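Local coordinates for flagellar basal body protein (Helicobacter pylori, PDB 5NPY), which probably serves as a structural subunit of the flagellar hook, the curved segment joining the basal body to the filament of the bacterial flagellum, at residues E167-N172 with V502-I507; L544-D547 with K551-F554. All coordinates share one frame; numbering follows the deposited sequence.

Contact 1: E167-N172 with V502-I507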
# COMPACT_ATOMS: atom_id res chain seq x y z
N GLU A 167 0.54 -20.42 -12.10
CA GLU A 167 1.40 -21.08 -13.08
C GLU A 167 1.75 -22.50 -12.67
O GLU A 167 1.85 -23.39 -13.53
CB GLU A 167 2.65 -20.24 -13.34
CG GLU A 167 2.40 -19.16 -14.37
CD GLU A 167 3.39 -18.02 -14.27
OE1 GLU A 167 2.96 -16.88 -14.01
OE2 GLU A 167 4.61 -18.28 -14.46
N LYS A 168 1.93 -22.77 -11.37
CA LYS A 168 2.10 -24.16 -10.94
C LYS A 168 0.80 -24.95 -11.08
O LYS A 168 0.86 -26.17 -11.23
CB LYS A 168 2.61 -24.23 -9.49
CG LYS A 168 3.91 -23.45 -9.27
CD LYS A 168 4.61 -23.81 -7.96
CE LYS A 168 5.84 -22.92 -7.73
NZ LYS A 168 7.15 -23.59 -8.04
N LEU A 169 -0.35 -24.27 -11.08
CA LEU A 169 -1.65 -24.91 -11.19
C LEU A 169 -1.94 -25.45 -12.58
O LEU A 169 -2.98 -26.10 -12.76
CB LEU A 169 -2.76 -23.92 -10.79
CG LEU A 169 -3.40 -23.92 -9.40
CD1 LEU A 169 -4.58 -22.94 -9.42
CD2 LEU A 169 -3.87 -25.30 -8.98
N HIS A 170 -1.09 -25.19 -13.58
CA HIS A 170 -1.20 -25.84 -14.88
C HIS A 170 -0.05 -26.81 -15.14
O HIS A 170 0.13 -27.26 -16.27
CB HIS A 170 -1.32 -24.82 -16.02
CG HIS A 170 -0.14 -23.89 -16.16
ND1 HIS A 170 1.17 -24.34 -16.24
CD2 HIS A 170 -0.08 -22.55 -16.29
CE1 HIS A 170 1.98 -23.30 -16.39
NE2 HIS A 170 1.24 -22.20 -16.42
N GLY A 171 0.71 -27.16 -14.09
CA GLY A 171 1.82 -28.10 -14.19
C GLY A 171 1.42 -29.50 -14.59
O GLY A 171 0.23 -29.79 -14.79
N ASN A 172 2.39 -30.40 -14.69
CA ASN A 172 2.16 -31.72 -15.28
C ASN A 172 2.57 -32.87 -14.38
O ASN A 172 2.63 -34.01 -14.85
CB ASN A 172 2.90 -31.84 -16.62
CG ASN A 172 4.40 -32.06 -16.44
OD1 ASN A 172 4.99 -31.68 -15.42
ND2 ASN A 172 5.03 -32.68 -17.43
N VAL A 502 -4.82 -24.43 -2.72
CA VAL A 502 -3.77 -25.32 -2.21
C VAL A 502 -3.51 -26.51 -3.11
O VAL A 502 -2.44 -27.12 -3.01
CB VAL A 502 -4.11 -25.80 -0.78
CG1 VAL A 502 -4.41 -24.61 0.12
CG2 VAL A 502 -5.30 -26.76 -0.80
N ALA A 503 -4.44 -26.90 -3.99
CA ALA A 503 -4.32 -28.09 -4.82
C ALA A 503 -5.34 -28.02 -5.95
O ALA A 503 -6.16 -27.10 -6.02
CB ALA A 503 -4.51 -29.37 -3.99
N ARG A 504 -5.26 -29.00 -6.85
CA ARG A 504 -6.36 -29.28 -7.77
C ARG A 504 -6.44 -30.77 -8.01
O ARG A 504 -5.44 -31.48 -7.91
CB ARG A 504 -6.23 -28.55 -9.11
CG ARG A 504 -5.24 -29.17 -10.09
CD ARG A 504 -5.10 -28.26 -11.30
NE ARG A 504 -6.37 -28.16 -12.03
CZ ARG A 504 -6.67 -27.19 -12.88
NH1 ARG A 504 -5.81 -26.21 -13.12
NH2 ARG A 504 -7.84 -27.19 -13.49
N ILE A 505 -7.65 -31.24 -8.32
CA ILE A 505 -7.89 -32.66 -8.57
C ILE A 505 -7.31 -33.04 -9.92
O ILE A 505 -7.59 -32.39 -10.94
CB ILE A 505 -9.40 -32.96 -8.51
CG1 ILE A 505 -9.99 -32.51 -7.18
CG2 ILE A 505 -9.65 -34.46 -8.72
CD1 ILE A 505 -9.52 -33.32 -5.99
N GLY A 506 -6.51 -34.10 -9.94
CA GLY A 506 -6.04 -34.65 -11.20
C GLY A 506 -7.20 -35.10 -12.08
O GLY A 506 -8.19 -35.66 -11.61
N ILE A 507 -7.06 -34.81 -13.38
CA ILE A 507 -7.99 -35.26 -14.41
C ILE A 507 -7.15 -35.65 -15.62
O ILE A 507 -6.27 -34.89 -16.03
CB ILE A 507 -9.02 -34.18 -14.79
CG1 ILE A 507 -9.99 -33.91 -13.65
CG2 ILE A 507 -9.82 -34.61 -16.02
CD1 ILE A 507 -11.07 -34.97 -13.49

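Contact 2: L544-D547 with K551-F554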
# COMPACT_ATOMS: atom_id res chain seq x y z
N LEU A 544 -3.33 -34.60 -20.24
CA LEU A 544 -3.52 -33.75 -19.08
C LEU A 544 -4.84 -33.01 -19.20
O LEU A 544 -5.16 -32.46 -20.25
CB LEU A 544 -2.37 -32.75 -18.96
CG LEU A 544 -1.95 -32.24 -17.59
CD1 LEU A 544 -1.39 -33.37 -16.76
CD2 LEU A 544 -0.91 -31.13 -17.74
N GLY A 545 -5.62 -33.02 -18.11
CA GLY A 545 -7.02 -32.63 -18.19
C GLY A 545 -7.26 -31.17 -18.50
O GLY A 545 -8.36 -30.82 -18.92
N TRP A 546 -6.25 -30.33 -18.32
CA TRP A 546 -6.39 -28.88 -18.38
C TRP A 546 -5.39 -28.30 -19.36
O TRP A 546 -4.31 -28.86 -19.56
CB TRP A 546 -6.19 -28.26 -16.99
CG TRP A 546 -4.97 -28.79 -16.26
CD1 TRP A 546 -3.66 -28.43 -16.46
CD2 TRP A 546 -4.95 -29.77 -15.21
NE1 TRP A 546 -2.83 -29.12 -15.61
CE2 TRP A 546 -3.60 -29.95 -14.82
CE3 TRP A 546 -5.94 -30.51 -14.56
CZ2 TRP A 546 -3.22 -30.84 -13.81
CZ3 TRP A 546 -5.56 -31.39 -13.56
CH2 TRP A 546 -4.21 -31.55 -13.19
N ASP A 547 -5.75 -27.16 -19.95
CA ASP A 547 -4.93 -26.51 -20.96
C ASP A 547 -3.81 -25.69 -20.31
O ASP A 547 -3.57 -25.77 -19.10
CB ASP A 547 -5.81 -25.65 -21.86
CG ASP A 547 -6.89 -24.92 -21.09
OD1 ASP A 547 -7.82 -24.39 -21.74
OD2 ASP A 547 -6.84 -24.89 -19.84
N LYS A 551 -7.52 -24.38 -17.55
CA LYS A 551 -8.92 -24.58 -17.71
C LYS A 551 -9.06 -25.99 -18.20
O LYS A 551 -8.39 -26.39 -19.12
CB LYS A 551 -9.47 -23.60 -18.73
CG LYS A 551 -10.97 -23.70 -18.96
CD LYS A 551 -11.47 -22.62 -19.92
CE LYS A 551 -10.68 -22.60 -21.21
NZ LYS A 551 -10.27 -21.24 -21.59
N LEU A 552 -9.94 -26.74 -17.58
CA LEU A 552 -10.14 -28.11 -17.96
C LEU A 552 -10.66 -28.11 -19.38
O LEU A 552 -11.53 -27.34 -19.72
CB LEU A 552 -11.13 -28.78 -17.01
CG LEU A 552 -10.59 -29.22 -15.66
CD1 LEU A 552 -11.67 -29.47 -14.70
CD2 LEU A 552 -9.78 -30.42 -15.82
N LYS A 553 -10.13 -28.99 -20.20
CA LYS A 553 -10.53 -29.02 -21.59
C LYS A 553 -11.75 -29.80 -21.99
O LYS A 553 -12.44 -29.42 -22.89
CB LYS A 553 -9.38 -29.50 -22.42
CG LYS A 553 -8.22 -28.63 -22.40
CD LYS A 553 -7.11 -29.26 -23.17
CE LYS A 553 -6.36 -30.21 -22.33
NZ LYS A 553 -5.43 -31.01 -23.11
N PHE A 554 -12.01 -30.88 -21.30
CA PHE A 554 -13.07 -31.78 -21.65
C PHE A 554 -14.20 -31.97 -20.67
O PHE A 554 -15.09 -32.75 -20.91
CB PHE A 554 -12.43 -33.13 -21.92
CG PHE A 554 -11.13 -33.05 -22.64
CD1 PHE A 554 -11.07 -32.52 -23.89
CD2 PHE A 554 -9.97 -33.46 -22.06
CE1 PHE A 554 -9.87 -32.42 -24.55
CE2 PHE A 554 -8.77 -33.37 -22.71
CZ PHE A 554 -8.72 -32.85 -23.97
O HOH W 1 -11.08 -31.81 -19.01

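Contact 1: E167-N172 with V502-I507
Leu169 and Arg504 carry nearly all of this contact, one polar bond and one patch of apolar packing between the same two residues. The bond runs from the Arg504 guanidinium to the backbone: NH1 donates to Leu169 O over 2.9 Å, with an N-H...O angle of 149°. It is somewhat bent, the donor lying tilted from the carbonyl plane and the oxygen sitting at the guanidinium edge, slightly out of its plane. NH1 also makes a weak hydrogen bond to Gly550 O and NH2 a weak one to Asn487 O, so the cation is held by backbone carbonyls from three parts of the chain.

The apolar part lies along the aliphatic arm. Leu169 CD2 is 4.0 Å from Arg504 CB and an equal distance from Arg504 CD, and it approaches Ala503 O more loosely. The bend of Arg504 at chi3 (-64°) turns NH1 back to the carbonyl of the same leucine whose methyl its CB and CD touch. Leu169 itself is presented by a type I turn, Lys168 to Gly171, closed by Gly171 N to Lys168 O at 3.0 Å.

In the fold, the contact sets the turn that follows helix 162-168, within the range assigned to the D1 domain of hook proteins, against strand 499-509. That strand carries a classic beta bulge where Val502 and Ala503 face Ile490, and Val489 of the adjoining antiparallel strand 489-494 touches both Leu169 and Arg504, completing their buried setting between turn and strands.

Contact 2: L544-D547 with K551-F554
Trp546 and Leu552 form a single antiparallel bridge, a non-hydrogen-bonded pair, which closes the loop between strand 543-544 and strand 555-559. Their CA atoms are 3.9 Å apart. On one side of the bridge Lys553 N donates to Gly545 O at 2.8 Å; on the other Asp547 N bonds to Lys551 O, although the position of that oxygen is less certain. Gly545 O also accepts a hydrogen bond from a water, which in turn accepts one from Phe554 N (2.6 Å), extending the link by one residue.

Among the side chains, Leu552 CD2 meets the edge of the Trp546 ring at CE3 (4.0 Å) and lies 3.4 Å from Gly545 O. The Lys553 chain, bent at chi3 (-84°), folds back over segment 544-547: CG passes beside Asp547 CB, and NZ makes a weak hydrogen bond to Leu544 O. Lys551 NZ pairs with Glu549, its link to Asp547 OD1 being long.

The chemistry is thus mainly that of the backbone, with the tryptophan-leucine packing on the buried side; across the contact the lysine ammonium groups add only a weak bond (Lys553) and a long salt bridge (Lys551, whose main partner is Glu549).

How the contacts relate
Contacts 1 and 2 adjoin, with centres about 10 Å apart, and Trp546 of contact 2 makes most of the joining contacts. Its NE1 probably donates a hydrogen bond to Gly171 O, 3.2 Å away, at the last residue of the turn of contact 1. Its indole lies against the Arg504 guanidinium in a cation-pi interaction, Arg504 NE and Trp546 CE3 being 3.5 Å apart. Leu544 CD2 packs on the same Gly171 O. The loop of contact 2 therefore lies over the arginine that bonds to Leu169 in contact 1. Neither contact contributes to the tris-hydroxymethyl-methyl-ammonium pocket, which is lined by residues such as Thr380 and Arg393.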